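Local atomic coordinates of deoxyuridine 5'-triphosphate nucleotidohydrolase (Entamoeba histolytica, PDB entry 3LQW), a protein that probably hydrolyses dUTP to dUMP and diphosphate with magnesium as cofactor, supplying the thymidine nucleotide precursor and keeping uracil out of DNA. Residues Leu26-Leu31 with Thr68-Gln73; Glu33-Pro38 with Tyr51-Phe56; Ile58-Arg63 with Asn118-Gly123; Ile74-Tyr79 with Ile101-Arg106. All coordinates share one frame; numbering follows the deposited sequence.

How the contacts relate
Contact 1 joins strand 25-30, outermost within this chain in a four-stranded antiparallel sheet that the second subunit extends, to the end of strand 63-73. Contact 2, about 11 Å away between centres, touches it and ties the loop after strand 25-30 to the chain leaving strand 47-51. F56 then leads into the two-stranded sheet of contact 3, about 27 Å from contact 1. Contact 4 follows contact 1 along the chain, packs against it through R106, and bridges the approaches to strands 78-83 and 108-115; contacts 3 and 4 lie about 31 Å apart, on opposite sides of the chain's centre. Contacts 1, 2 and 4 meet the second subunit and contacts 3 and 4 the third, as suits a trimeric dUTPase.

Contact 1: Leu26-Leu31 with Thr68-Gln73; sequences LLVKKL and TGVSVQ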
loop_
_atom_site.group_PDB
_atom_site.type_symbol
_atom_site.label_atom_id
_atom_site.label_comp_id
_atom_site.label_asym_id
_atom_site.label_seq_id
_atom_site.Cartn_x
_atom_site.Cartn_y
_atom_site.Cartn_z
ATOM N N LEU A 26 -8.471 14.194 -12.814
ATOM C CA LEU A 26 -7.380 13.329 -13.269
ATOM C C LEU A 26 -7.393 13.415 -14.792
ATOM O O LEU A 26 -8.373 12.980 -15.418
ATOM C CB LEU A 26 -7.605 11.875 -12.825
ATOM C CG LEU A 26 -6.560 10.894 -13.371
ATOM C CD1 LEU A 26 -5.180 11.120 -12.663
ATOM C CD2 LEU A 26 -7.005 9.432 -13.174
ATOM N N LEU A 27 -6.332 13.940 -15.386
ATOM C CA LEU A 27 -6.234 13.996 -16.854
ATOM C C LEU A 27 -5.570 12.715 -17.335
ATOM O O LEU A 27 -4.584 12.248 -16.724
ATOM C CB LEU A 27 -5.438 15.209 -17.334
ATOM C CG LEU A 27 -5.937 16.557 -16.897
ATOM C CD1 LEU A 27 -4.961 17.616 -17.437
ATOM C CD2 LEU A 27 -7.359 16.815 -17.339
ATOM N N VAL A 28 -6.077 12.164 -18.429
ATOM C CA VAL A 28 -5.592 10.917 -18.996
ATOM C C VAL A 28 -5.284 11.103 -20.467
ATOM O O VAL A 28 -6.147 11.587 -21.226
ATOM C CB VAL A 28 -6.626 9.781 -18.843
ATOM C CG1 VAL A 28 -6.087 8.489 -19.496
ATOM C CG2 VAL A 28 -7.027 9.581 -17.395
ATOM N N LYS A 29 -4.087 10.742 -20.897
ATOM C CA LYS A 29 -3.676 10.734 -22.314
ATOM C C LYS A 29 -3.563 9.293 -22.788
ATOM O O LYS A 29 -2.832 8.501 -22.176
ATOM C CB LYS A 29 -2.347 11.466 -22.504
ATOM C CG LYS A 29 -1.833 11.412 -23.951
ATOM C CD LYS A 29 -0.459 11.989 -24.082
ATOM C CE LYS A 29 0.050 11.875 -25.518
ATOM N NZ LYS A 29 1.396 12.472 -25.669
ATOM N N LYS A 30 -4.270 8.927 -23.858
ATOM C CA LYS A 30 -4.068 7.663 -24.517
ATOM C C LYS A 30 -2.765 7.725 -25.292
ATOM O O LYS A 30 -2.584 8.575 -26.176
ATOM C CB LYS A 30 -5.235 7.353 -25.453
ATOM C CG LYS A 30 -6.558 7.140 -24.832
ATOM C CD LYS A 30 -7.625 6.711 -25.904
ATOM C CE LYS A 30 -9.007 6.576 -25.364
ATOM N NZ LYS A 30 -10.025 6.402 -26.464
ATOM N N LEU A 31 -1.853 6.807 -25.034
ATOM C CA LEU A 31 -0.601 6.722 -25.748
ATOM C C LEU A 31 -0.691 5.886 -27.031
ATOM O O LEU A 31 0.219 5.986 -27.889
ATOM C CB LEU A 31 0.487 6.146 -24.834
ATOM C CG LEU A 31 0.690 6.977 -23.559
ATOM C CD1 LEU A 31 1.760 6.285 -22.707
ATOM C CD2 LEU A 31 1.038 8.428 -23.868
ATOM N N THR A 68 -0.478 -0.185 -19.491
ATOM C CA THR A 68 -1.874 0.274 -19.544
ATOM C C THR A 68 -2.187 1.071 -20.825
ATOM O O THR A 68 -3.375 1.224 -21.162
ATOM C CB THR A 68 -2.201 1.171 -18.380
ATOM O OG1 THR A 68 -1.446 2.392 -18.456
ATOM C CG2 THR A 68 -1.993 0.481 -17.053
ATOM N N GLY A 69 -1.172 1.581 -21.498
ATOM C CA GLY A 69 -1.429 2.406 -22.665
ATOM C C GLY A 69 -1.807 3.838 -22.384
ATOM O O GLY A 69 -2.123 4.548 -23.346
ATOM N N VAL A 70 -1.775 4.295 -21.131
ATOM C CA VAL A 70 -2.085 5.680 -20.780
ATOM C C VAL A 70 -1.009 6.326 -19.933
ATOM O O VAL A 70 -0.290 5.623 -19.202
ATOM C CB VAL A 70 -3.470 5.805 -20.076
ATOM C CG1 VAL A 70 -4.553 5.142 -20.930
ATOM C CG2 VAL A 70 -3.471 5.238 -18.662
ATOM N N SER A 71 -0.954 7.644 -19.986
ATOM C CA SER A 71 -0.288 8.486 -19.042
ATOM C C SER A 71 -1.308 9.359 -18.360
ATOM O O SER A 71 -2.415 9.567 -18.874
ATOM C CB SER A 71 0.797 9.316 -19.690
ATOM O OG SER A 71 0.265 10.125 -20.684
ATOM N N VAL A 72 -0.956 9.898 -17.195
ATOM C CA VAL A 72 -1.860 10.713 -16.413
ATOM C C VAL A 72 -1.219 11.944 -15.812
ATOM O O VAL A 72 0.013 12.007 -15.619
ATOM C CB VAL A 72 -2.537 9.902 -15.273
ATOM C CG1 VAL A 72 -3.238 8.685 -15.831
ATOM C CG2 VAL A 72 -1.539 9.519 -14.171
ATOM N N GLN A 73 -2.075 12.909 -15.468
ATOM C CA GLN A 73 -1.720 14.078 -14.669
ATOM C C GLN A 73 -2.602 14.055 -13.431
ATOM O O GLN A 73 -3.801 14.307 -13.505
ATOM C CB GLN A 73 -1.888 15.337 -15.482
ATOM C CG GLN A 73 -1.499 16.590 -14.790
ATOM C CD GLN A 73 -1.515 17.788 -15.762
ATOM O OE1 GLN A 73 -1.174 17.644 -16.938
ATOM N NE2 GLN A 73 -1.943 18.943 -15.281
#
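V28 and V72 face each other as a non-hydrogen-bonded pair in the antiparallel sheet formed by strands 25-30 and 63-73 of the dUTPase jelly roll. Five backbone bonds hold the segments together, from L27 N to Q73 O at one end to L31 N and G69 O (2.8 Å) at the other. The valines lie on a buried face. V28 CG1 reaches V70 CB at 3.8 Å, while CG2 lies alongside V72 CG1, both side chains pointing the same way; P38 packs against V28. L26 adds its CD1 against V72 CB at 3.9 Å. On the other face S71 is buried, but L27, K29 and Q73 are partly exposed. There L148 of the second subunit packs on L27 and S71, E147 of that subunit forms a salt bridge with K29, and the backbone of its N149 donates to Q73 OE1. L26, L27 and V28 also pair in parallel with a strand of the second subunit, which carries the sheet across the interface. L27 CD1 lies beside the Q73 amide, 3.8 Å from OE1. A chi1 of 60° sets S71 OG between its own backbone N and carbonyl carbon, 3.5 Å from K29 CB and 3.7 Å from L31 CD2.

Contact 2: Glu33-Pro38 with Tyr51-Phe56; sequences EDAIVP and YSNTNF
I36 lies across the ring of Y51, the two side chains crossing at about a right angle. Starting at the root, I36 CB sits 3.9 Å from Y51 CG. The methyl branch CG2, anti to the backbone N, drops over one ring face, displaced toward the CD1 side: it is 3.5 Å from Y51 CD1 and 3.6 Å from the ring centroid, 16° off the normal, a CH-pi contact. The other branch turns through CG1, which stands anti to the carbonyl carbon (chi1 -59°), and its CD1 ends beside Y51 CD2 at 3.9 Å. P38 CA comes up to the edge of the same ring, while Y51 OH is hydrogen-bonded to T39 OG1. No direct backbone bond clearly joins the segments; water does the bridging. One water donates to I36 O and accepts from Y51 N, and a second accepts from I36 N and gives a weak bond to Y51 O. Further out D34 stands near N53, with its OD2 in a salt bridge to K125. This water-mediated packing of two loops ties the link between strands 25-30 and 39-40 to the end of strand 47-51 in the beta jelly roll of a trimeric dUTPase.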
loop_
_atom_site.group_PDB
_atom_site.type_symbol
_atom_site.label_atom_id
_atom_site.label_comp_id
_atom_site.label_asym_id
_atom_site.label_seq_id
_atom_site.Cartn_x
_atom_site.Cartn_y
_atom_site.Cartn_z
ATOM N N GLU A 33 -4.017 4.235 -29.718
ATOM C CA GLU A 33 -5.412 4.527 -30.012
ATOM C C GLU A 33 -6.424 3.626 -29.322
ATOM O O GLU A 33 -7.530 4.049 -29.021
ATOM C CB GLU A 33 -5.645 4.457 -31.524
ATOM N N ASP A 34 -6.050 2.375 -29.064
ATOM C CA ASP A 34 -6.972 1.457 -28.422
ATOM C C ASP A 34 -6.780 1.348 -26.908
ATOM O O ASP A 34 -7.383 0.472 -26.298
ATOM C CB ASP A 34 -6.934 0.055 -29.064
ATOM C CG ASP A 34 -5.563 -0.607 -29.013
ATOM O OD1 ASP A 34 -4.612 -0.114 -28.357
ATOM O OD2 ASP A 34 -5.438 -1.662 -29.676
ATOM N N ALA A 35 -6.003 2.245 -26.304
ATOM C CA ALA A 35 -5.935 2.275 -24.826
ATOM C C ALA A 35 -7.322 2.560 -24.254
ATOM O O ALA A 35 -8.129 3.279 -24.860
ATOM C CB ALA A 35 -4.966 3.332 -24.375
ATOM N N ILE A 36 -7.607 2.048 -23.066
ATOM C CA ILE A 36 -8.853 2.280 -22.367
ATOM C C ILE A 36 -8.634 3.288 -21.257
ATOM O O ILE A 36 -7.790 3.078 -20.369
ATOM C CB ILE A 36 -9.434 0.967 -21.807
ATOM C CG1 ILE A 36 -9.691 -0.038 -22.932
ATOM C CG2 ILE A 36 -10.720 1.230 -21.046
ATOM C CD1 ILE A 36 -10.033 -1.442 -22.443
ATOM N N VAL A 37 -9.381 4.378 -21.275
ATOM C CA VAL A 37 -9.293 5.362 -20.213
ATOM C C VAL A 37 -9.738 4.706 -18.885
ATOM O O VAL A 37 -10.793 4.102 -18.812
ATOM C CB VAL A 37 -10.167 6.621 -20.510
ATOM C CG1 VAL A 37 -10.129 7.597 -19.369
ATOM C CG2 VAL A 37 -9.709 7.306 -21.786
ATOM N N PRO A 38 -8.920 4.845 -17.836
ATOM C CA PRO A 38 -9.310 4.325 -16.529
ATOM C C PRO A 38 -10.657 4.837 -16.074
ATOM O O PRO A 38 -11.008 6.005 -16.349
ATOM C CB PRO A 38 -8.167 4.780 -15.618
ATOM C CG PRO A 38 -6.983 4.750 -16.538
ATOM C CD PRO A 38 -7.523 5.311 -17.842
ATOM N N TYR A 51 -6.623 -0.777 -16.976
ATOM C CA TYR A 51 -6.828 -1.845 -17.954
ATOM C C TYR A 51 -5.522 -2.187 -18.647
ATOM O O TYR A 51 -4.753 -1.306 -18.988
ATOM C CB TYR A 51 -7.842 -1.374 -19.033
ATOM C CG TYR A 51 -9.216 -1.049 -18.487
ATOM C CD1 TYR A 51 -9.485 0.188 -17.943
ATOM C CD2 TYR A 51 -10.248 -1.956 -18.559
ATOM C CE1 TYR A 51 -10.731 0.481 -17.430
ATOM C CE2 TYR A 51 -11.518 -1.675 -18.082
ATOM C CZ TYR A 51 -11.755 -0.444 -17.500
ATOM O OH TYR A 51 -13.019 -0.147 -17.027
ATOM N N SER A 52 -5.283 -3.475 -18.880
ATOM C CA SER A 52 -4.151 -3.899 -19.674
ATOM C C SER A 52 -4.315 -3.535 -21.153
ATOM O O SER A 52 -5.376 -3.800 -21.702
ATOM C CB SER A 52 -3.946 -5.415 -19.562
ATOM O OG SER A 52 -2.824 -5.779 -20.310
ATOM N N ASN A 53 -3.240 -3.038 -21.759
ATOM C CA ASN A 53 -3.255 -2.813 -23.215
ATOM C C ASN A 53 -2.718 -3.994 -23.988
ATOM O O ASN A 53 -2.653 -3.912 -25.214
ATOM C CB ASN A 53 -2.501 -1.530 -23.569
ATOM C CG ASN A 53 -2.705 -1.104 -24.997
ATOM O OD1 ASN A 53 -3.844 -0.885 -25.451
ATOM N ND2 ASN A 53 -1.607 -0.963 -25.697
ATOM N N THR A 54 -2.352 -5.096 -23.329
ATOM C CA THR A 54 -1.772 -6.264 -24.005
ATOM C C THR A 54 -2.234 -7.578 -23.358
ATOM O O THR A 54 -2.662 -7.633 -22.211
ATOM C CB THR A 54 -0.231 -6.234 -23.986
ATOM O OG1 THR A 54 0.253 -6.583 -22.680
ATOM C CG2 THR A 54 0.367 -4.892 -24.411
ATOM N N ASN A 55 -2.160 -8.647 -24.121
ATOM C CA ASN A 55 -2.190 -9.986 -23.582
ATOM C C ASN A 55 -0.845 -10.247 -22.899
ATOM O O ASN A 55 0.181 -9.729 -23.307
ATOM C CB ASN A 55 -2.376 -11.027 -24.697
ATOM C CG ASN A 55 -3.666 -10.857 -25.437
ATOM O OD1 ASN A 55 -4.691 -10.548 -24.877
ATOM N ND2 ASN A 55 -3.630 -11.176 -26.728
ATOM N N PHE A 56 -0.846 -11.060 -21.848
ATOM C CA PHE A 56 0.392 -11.378 -21.146
ATOM C C PHE A 56 0.199 -12.668 -20.372
ATOM O O PHE A 56 -0.922 -13.081 -20.109
ATOM C CB PHE A 56 0.853 -10.231 -20.216
ATOM C CG PHE A 56 -0.111 -9.900 -19.124
ATOM C CD1 PHE A 56 -1.142 -8.996 -19.332
ATOM C CD2 PHE A 56 0.013 -10.489 -17.867
ATOM C CE1 PHE A 56 -2.042 -8.696 -18.351
ATOM C CE2 PHE A 56 -0.881 -10.212 -16.896
ATOM C CZ PHE A 56 -1.885 -9.303 -17.097
HETATM O O HOH W 1 -6.023 1.633 -18.619
HETATM O O HOH W 2 -5.611 0.067 -22.015
#

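Contact 3: Ile58-Arg63 with Asn118-Gly123; sequences IQPHER and NEIFNG. With EDO (1,2-ethanediol), chain B.
I58 O is gripped by two donors: F121 N donates to it at 2.9 Å, nearly straight at 173°, and the side-chain amide of N115 supplies a second hydrogen bond. I58 N returns the pairing by donating to F121 O, which makes I58 and F121 an antiparallel hydrogen-bonded pair in the small sheet of strands 56-58 and 121-123. Their side chains lie side by side, I58 CD1 4.1 Å from F121 CD2, and the F121 ring also meets Y92 edge-to-face. Beyond the sheet the chain reverses in a type II turn from Q59 to E62. P60 CD rests on I120 CG1 at 3.9 Å. At the turn H61 NE2 donates to N118 OD1 at 2.9 Å; the acceptor lies in the imidazole plane, whereas NE2 stands 44° out of the amide plane. An ethanediol, probably from the crystallisation liquor, takes a bond from N118 N and gives one to E119 OE1. The bond from H61 is consistent with a proton on NE2, so this ring is probably the NE2-H tautomer or doubly protonated.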
loop_
_atom_site.group_PDB
_atom_site.type_symbol
_atom_site.label_atom_id
_atom_site.label_comp_id
_atom_site.label_asym_id
_atom_site.label_seq_id
_atom_site.Cartn_x
_atom_site.Cartn_y
_atom_site.Cartn_z
ATOM N N ILE A 58 1.952 -14.690 -16.923
ATOM C CA ILE A 58 2.849 -14.663 -15.762
ATOM C C ILE A 58 3.016 -16.081 -15.242
ATOM O O ILE A 58 2.051 -16.723 -14.832
ATOM C CB ILE A 58 2.366 -13.783 -14.600
ATOM C CG1 ILE A 58 1.723 -12.482 -15.099
ATOM C CG2 ILE A 58 3.572 -13.510 -13.659
ATOM C CD1 ILE A 58 1.301 -11.568 -13.963
ATOM N N GLN A 59 4.249 -16.569 -15.281
ATOM C CA GLN A 59 4.544 -17.889 -14.754
ATOM C C GLN A 59 4.367 -17.948 -13.227
ATOM O O GLN A 59 4.428 -16.911 -12.562
ATOM C CB GLN A 59 5.935 -18.340 -15.181
ATOM C CG GLN A 59 6.152 -18.404 -16.654
ATOM C CD GLN A 59 5.353 -19.439 -17.303
ATOM O OE1 GLN A 59 5.175 -20.522 -16.744
ATOM N NE2 GLN A 59 4.887 -19.162 -18.518
ATOM N N PRO A 60 4.174 -19.161 -12.672
ATOM C CA PRO A 60 4.033 -19.284 -11.229
ATOM C C PRO A 60 5.216 -18.671 -10.482
ATOM O O PRO A 60 6.366 -18.924 -10.844
ATOM C CB PRO A 60 3.978 -20.818 -11.013
ATOM C CG PRO A 60 3.820 -21.422 -12.326
ATOM C CD PRO A 60 4.088 -20.450 -13.384
ATOM N N HIS A 61 4.935 -17.883 -9.463
ATOM C CA HIS A 61 5.953 -17.293 -8.608
ATOM C C HIS A 61 6.900 -16.395 -9.355
ATOM O O HIS A 61 8.001 -16.146 -8.879
ATOM C CB HIS A 61 6.665 -18.374 -7.767
ATOM C CG HIS A 61 5.709 -19.113 -6.866
ATOM N ND1 HIS A 61 5.114 -18.516 -5.771
ATOM C CD2 HIS A 61 5.153 -20.358 -6.956
ATOM C CE1 HIS A 61 4.260 -19.360 -5.219
ATOM N NE2 HIS A 61 4.268 -20.476 -5.913
ATOM N N GLU A 62 6.439 -15.783 -10.438
ATOM C CA GLU A 62 7.173 -14.779 -11.211
ATOM C C GLU A 62 6.365 -13.501 -11.285
ATOM O O GLU A 62 5.331 -13.374 -10.631
ATOM C CB GLU A 62 7.510 -15.322 -12.607
ATOM C CG GLU A 62 8.467 -16.504 -12.544
ATOM C CD GLU A 62 9.074 -16.918 -13.883
ATOM O OE1 GLU A 62 8.809 -16.266 -14.908
ATOM O OE2 GLU A 62 9.776 -17.925 -13.887
ATOM N N ARG A 63 6.792 -12.546 -12.079
ATOM C CA ARG A 63 6.188 -11.223 -12.125
ATOM C C ARG A 63 6.177 -10.743 -13.566
ATOM O O ARG A 63 6.941 -11.260 -14.402
ATOM C CB ARG A 63 6.967 -10.215 -11.263
ATOM C CG ARG A 63 8.324 -9.839 -11.775
ATOM C CD ARG A 63 9.147 -9.127 -10.721
ATOM N NE ARG A 63 10.430 -8.645 -11.261
ATOM C CZ ARG A 63 11.499 -9.384 -11.452
ATOM N NH1 ARG A 63 11.530 -10.636 -11.073
ATOM N NH2 ARG A 63 12.580 -8.835 -12.010
ATOM N N ASN A 118 0.847 -21.194 -7.753
ATOM C CA ASN A 118 1.501 -22.266 -8.509
ATOM C C ASN A 118 1.017 -22.416 -9.939
ATOM O O ASN A 118 1.484 -23.323 -10.643
ATOM C CB ASN A 118 1.329 -23.605 -7.777
ATOM C CG ASN A 118 2.038 -23.650 -6.471
ATOM O OD1 ASN A 118 3.170 -23.155 -6.364
ATOM N ND2 ASN A 118 1.431 -24.296 -5.479
ATOM N N GLU A 119 0.111 -21.552 -10.392
ATOM C CA GLU A 119 -0.468 -21.635 -11.731
ATOM C C GLU A 119 -0.078 -20.475 -12.608
ATOM O O GLU A 119 0.025 -19.349 -12.140
ATOM C CB GLU A 119 -1.979 -21.696 -11.665
ATOM C CG GLU A 119 -2.497 -23.015 -11.140
ATOM C CD GLU A 119 -2.181 -23.230 -9.696
ATOM O OE1 GLU A 119 -2.621 -22.420 -8.872
ATOM O OE2 GLU A 119 -1.511 -24.240 -9.357
ATOM N N ILE A 120 0.067 -20.717 -13.899
ATOM C CA ILE A 120 0.238 -19.650 -14.888
ATOM C C ILE A 120 -0.980 -18.730 -14.840
ATOM O O ILE A 120 -2.119 -19.210 -14.771
ATOM C CB ILE A 120 0.403 -20.227 -16.313
ATOM C CG1 ILE A 120 1.676 -21.040 -16.421
ATOM C CG2 ILE A 120 0.321 -19.149 -17.377
ATOM C CD1 ILE A 120 1.723 -21.957 -17.655
ATOM N N PHE A 121 -0.747 -17.420 -14.874
ATOM C CA PHE A 121 -1.799 -16.436 -14.972
ATOM C C PHE A 121 -1.842 -15.893 -16.402
ATOM O O PHE A 121 -0.849 -15.381 -16.899
ATOM C CB PHE A 121 -1.546 -15.268 -14.001
ATOM C CG PHE A 121 -2.633 -14.218 -14.064
ATOM C CD1 PHE A 121 -3.865 -14.454 -13.457
ATOM C CD2 PHE A 121 -2.444 -13.048 -14.752
ATOM C CE1 PHE A 121 -4.867 -13.511 -13.499
ATOM C CE2 PHE A 121 -3.459 -12.109 -14.823
ATOM C CZ PHE A 121 -4.665 -12.345 -14.172
ATOM N N ASN A 122 -3.016 -15.982 -17.017
ATOM C CA ASN A 122 -3.228 -15.469 -18.378
ATOM C C ASN A 122 -4.018 -14.174 -18.328
ATOM O O ASN A 122 -5.197 -14.126 -17.921
ATOM C CB ASN A 122 -3.970 -16.511 -19.204
ATOM C CG ASN A 122 -3.169 -17.799 -19.420
ATOM O OD1 ASN A 122 -3.600 -18.867 -18.994
ATOM N ND2 ASN A 122 -2.020 -17.708 -20.052
ATOM N N GLY A 123 -3.354 -13.101 -18.704
ATOM C CA GLY A 123 -3.979 -11.794 -18.803
ATOM C C GLY A 123 -4.313 -11.450 -20.235
ATOM O O GLY A 123 -3.543 -11.759 -21.156
HETATM C C1 EDO B . -2.276 -22.529 -5.275
HETATM O O1 EDO B . -1.558 -22.533 -6.491
HETATM C C2 EDO B . -1.260 -22.333 -4.161
HETATM O O2 EDO B . -0.509 -21.132 -4.380
#

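Contact 4: Ile74-Tyr79 with Ile101-Arg106; sequences IPHQCY and IDEDYR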
loop_
_atom_site.group_PDB
_atom_site.type_symbol
_atom_site.label_atom_id
_atom_site.label_comp_id
_atom_site.label_asym_id
_atom_site.label_seq_id
_atom_site.Cartn_x
_atom_site.Cartn_y
_atom_site.Cartn_z
ATOM N N ILE A 74 -2.000 13.683 -12.305
ATOM C CA ILE A 74 -2.662 13.570 -11.000
ATOM C C ILE A 74 -2.969 14.995 -10.476
ATOM O O ILE A 74 -2.142 15.873 -10.643
ATOM C CB ILE A 74 -1.715 12.839 -9.950
ATOM C CG1 ILE A 74 -1.192 11.426 -10.357
ATOM C CG2 ILE A 74 -2.400 12.715 -8.596
ATOM C CD1 ILE A 74 -2.220 10.276 -10.459
ATOM N N PRO A 75 -4.107 15.200 -9.782
ATOM C CA PRO A 75 -4.363 16.514 -9.162
ATOM C C PRO A 75 -3.301 16.906 -8.142
ATOM O O PRO A 75 -2.641 16.076 -7.509
ATOM C CB PRO A 75 -5.705 16.344 -8.459
ATOM C CG PRO A 75 -6.242 15.107 -8.826
ATOM C CD PRO A 75 -5.282 14.323 -9.686
ATOM N N HIS A 76 -3.198 18.204 -7.920
ATOM C CA HIS A 76 -2.230 18.781 -7.026
ATOM C C HIS A 76 -2.358 18.257 -5.584
ATOM O O HIS A 76 -3.444 18.091 -5.065
ATOM C CB HIS A 76 -2.362 20.302 -7.054
ATOM C CG HIS A 76 -1.237 21.025 -6.391
ATOM N ND1 HIS A 76 0.090 20.714 -6.611
ATOM C CD2 HIS A 76 -1.246 22.043 -5.499
ATOM C CE1 HIS A 76 0.848 21.514 -5.879
ATOM N NE2 HIS A 76 0.060 22.318 -5.186
ATOM N N GLN A 77 -1.201 18.039 -4.953
ATOM C CA GLN A 77 -1.110 17.589 -3.566
ATOM C C GLN A 77 -1.711 16.190 -3.362
ATOM O O GLN A 77 -2.135 15.831 -2.273
ATOM C CB GLN A 77 -1.687 18.627 -2.601
ATOM C CG GLN A 77 -0.836 19.911 -2.592
ATOM C CD GLN A 77 -1.479 21.066 -1.888
ATOM O OE1 GLN A 77 -2.703 21.123 -1.713
ATOM N NE2 GLN A 77 -0.655 22.036 -1.537
ATOM N N CYS A 78 -1.700 15.411 -4.439
ATOM C CA CYS A 78 -2.102 14.011 -4.414
ATOM C C CYS A 78 -1.038 13.219 -5.131
ATOM O O CYS A 78 -0.206 13.754 -5.870
ATOM C CB CYS A 78 -3.437 13.810 -5.121
ATOM S SG CYS A 78 -4.841 14.688 -4.364
ATOM N N TYR A 79 -1.101 11.897 -4.974
ATOM C CA TYR A 79 -0.406 10.983 -5.868
ATOM C C TYR A 79 -1.348 9.829 -6.231
ATOM O O TYR A 79 -2.400 9.678 -5.612
ATOM C CB TYR A 79 0.925 10.497 -5.275
ATOM C CG TYR A 79 0.786 9.350 -4.329
ATOM C CD1 TYR A 79 0.304 9.547 -3.058
ATOM C CD2 TYR A 79 1.127 8.061 -4.695
ATOM C CE1 TYR A 79 0.169 8.509 -2.157
ATOM C CE2 TYR A 79 0.978 6.996 -3.797
ATOM C CZ TYR A 79 0.473 7.222 -2.531
ATOM O OH TYR A 79 0.371 6.176 -1.662
ATOM N N ILE A 101 2.655 6.876 -8.361
ATOM C CA ILE A 101 2.598 7.709 -9.553
ATOM C C ILE A 101 2.580 9.144 -9.049
ATOM O O ILE A 101 1.580 9.623 -8.483
ATOM C CB ILE A 101 1.360 7.402 -10.443
ATOM C CG1 ILE A 101 1.312 5.913 -10.836
ATOM C CG2 ILE A 101 1.362 8.309 -11.694
ATOM C CD1 ILE A 101 2.565 5.391 -11.604
ATOM N N ASP A 102 3.698 9.840 -9.245
ATOM C CA ASP A 102 3.847 11.182 -8.796
ATOM C C ASP A 102 3.006 12.152 -9.636
ATOM O O ASP A 102 2.778 11.925 -10.821
ATOM C CB ASP A 102 5.356 11.519 -8.876
ATOM C CG ASP A 102 6.265 10.513 -8.073
ATOM O OD1 ASP A 102 6.021 10.318 -6.877
ATOM O OD2 ASP A 102 7.221 9.915 -8.638
ATOM N N GLU A 103 2.597 13.255 -9.034
ATOM C CA GLU A 103 1.874 14.317 -9.709
ATOM C C GLU A 103 2.637 14.921 -10.928
ATOM O O GLU A 103 2.012 15.465 -11.850
ATOM C CB GLU A 103 1.523 15.350 -8.632
ATOM C CG GLU A 103 1.111 16.635 -9.058
ATOM C CD GLU A 103 1.083 17.698 -7.957
ATOM O OE1 GLU A 103 1.141 17.492 -6.695
ATOM O OE2 GLU A 103 0.901 18.807 -8.414
ATOM N N ASP A 104 3.972 14.810 -10.907
ATOM C CA ASP A 104 4.836 15.297 -11.987
ATOM C C ASP A 104 5.200 14.227 -13.012
ATOM O O ASP A 104 5.878 14.518 -13.990
ATOM C CB ASP A 104 6.100 16.054 -11.440
ATOM C CG ASP A 104 6.942 15.264 -10.373
ATOM O OD1 ASP A 104 6.721 14.069 -10.136
ATOM O OD2 ASP A 104 7.867 15.889 -9.756
ATOM N N TYR A 105 4.735 12.990 -12.834
ATOM C CA TYR A 105 5.110 11.915 -13.733
ATOM C C TYR A 105 4.267 11.927 -14.999
ATOM O O TYR A 105 3.035 11.979 -14.928
ATOM C CB TYR A 105 4.979 10.572 -13.020
ATOM C CG TYR A 105 5.392 9.378 -13.880
ATOM C CD1 TYR A 105 6.720 9.192 -14.293
ATOM C CD2 TYR A 105 4.448 8.461 -14.303
ATOM C CE1 TYR A 105 7.049 8.084 -15.107
ATOM C CE2 TYR A 105 4.766 7.374 -15.065
ATOM C CZ TYR A 105 6.041 7.197 -15.486
ATOM O OH TYR A 105 6.301 6.088 -16.275
ATOM N N ARG A 106 4.940 11.846 -16.152
ATOM C CA ARG A 106 4.265 11.928 -17.449
ATOM C C ARG A 106 4.541 10.726 -18.348
ATOM O O ARG A 106 4.147 10.708 -19.508
ATOM C CB ARG A 106 4.653 13.228 -18.181
ATOM C CG ARG A 106 4.237 14.497 -17.441
ATOM C CD ARG A 106 2.722 14.728 -17.468
ATOM N NE ARG A 106 2.408 15.889 -16.651
ATOM C CZ ARG A 106 2.163 15.894 -15.344
ATOM N NH1 ARG A 106 2.067 14.758 -14.661
ATOM N NH2 ARG A 106 1.984 17.048 -14.701
HETATM O O HOH W 3 0.742 12.586 -12.823
HETATM O O HOH W 4 2.633 13.399 -6.226
#
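The H76 ring and the E103 carboxylate meet with their planes 82° apart, almost perpendicular. H76 ND1 donates to E103 OE2 at 2.7 Å along a nearly straight line (174°); the oxygen lies in the ring plane and uses its syn lone pair. E103 reaches this far because CG stands anti to the backbone N (chi1 165°) and the chain stays extended beyond it. The second oxygen is met from above the carboxylate plane, where Q77 N donates to E103 OE1 at 3.0 Å, and Y139 OH is hydrogen-bonded to the same oxygen. With both oxygens held, rotation of the carboxylate is restrained. Here two turns are joined in the dUTPase jelly roll: a type II turn from P75 to C78, leading into strand 78-83, and a type I turn from D102 to Y105, before strand 108-115. A water bridges the turns, accepting from E103 N and donating to C78 O. Y79 CB approaches I101 O at 3.4 Å; the Y79 hydroxyl is hydrogen-bonded to E135 of the third subunit. NH1 and NH2 of R106 both donate, end-on, to E103 O, at 2.9 Å and 3.3 Å from that one oxygen.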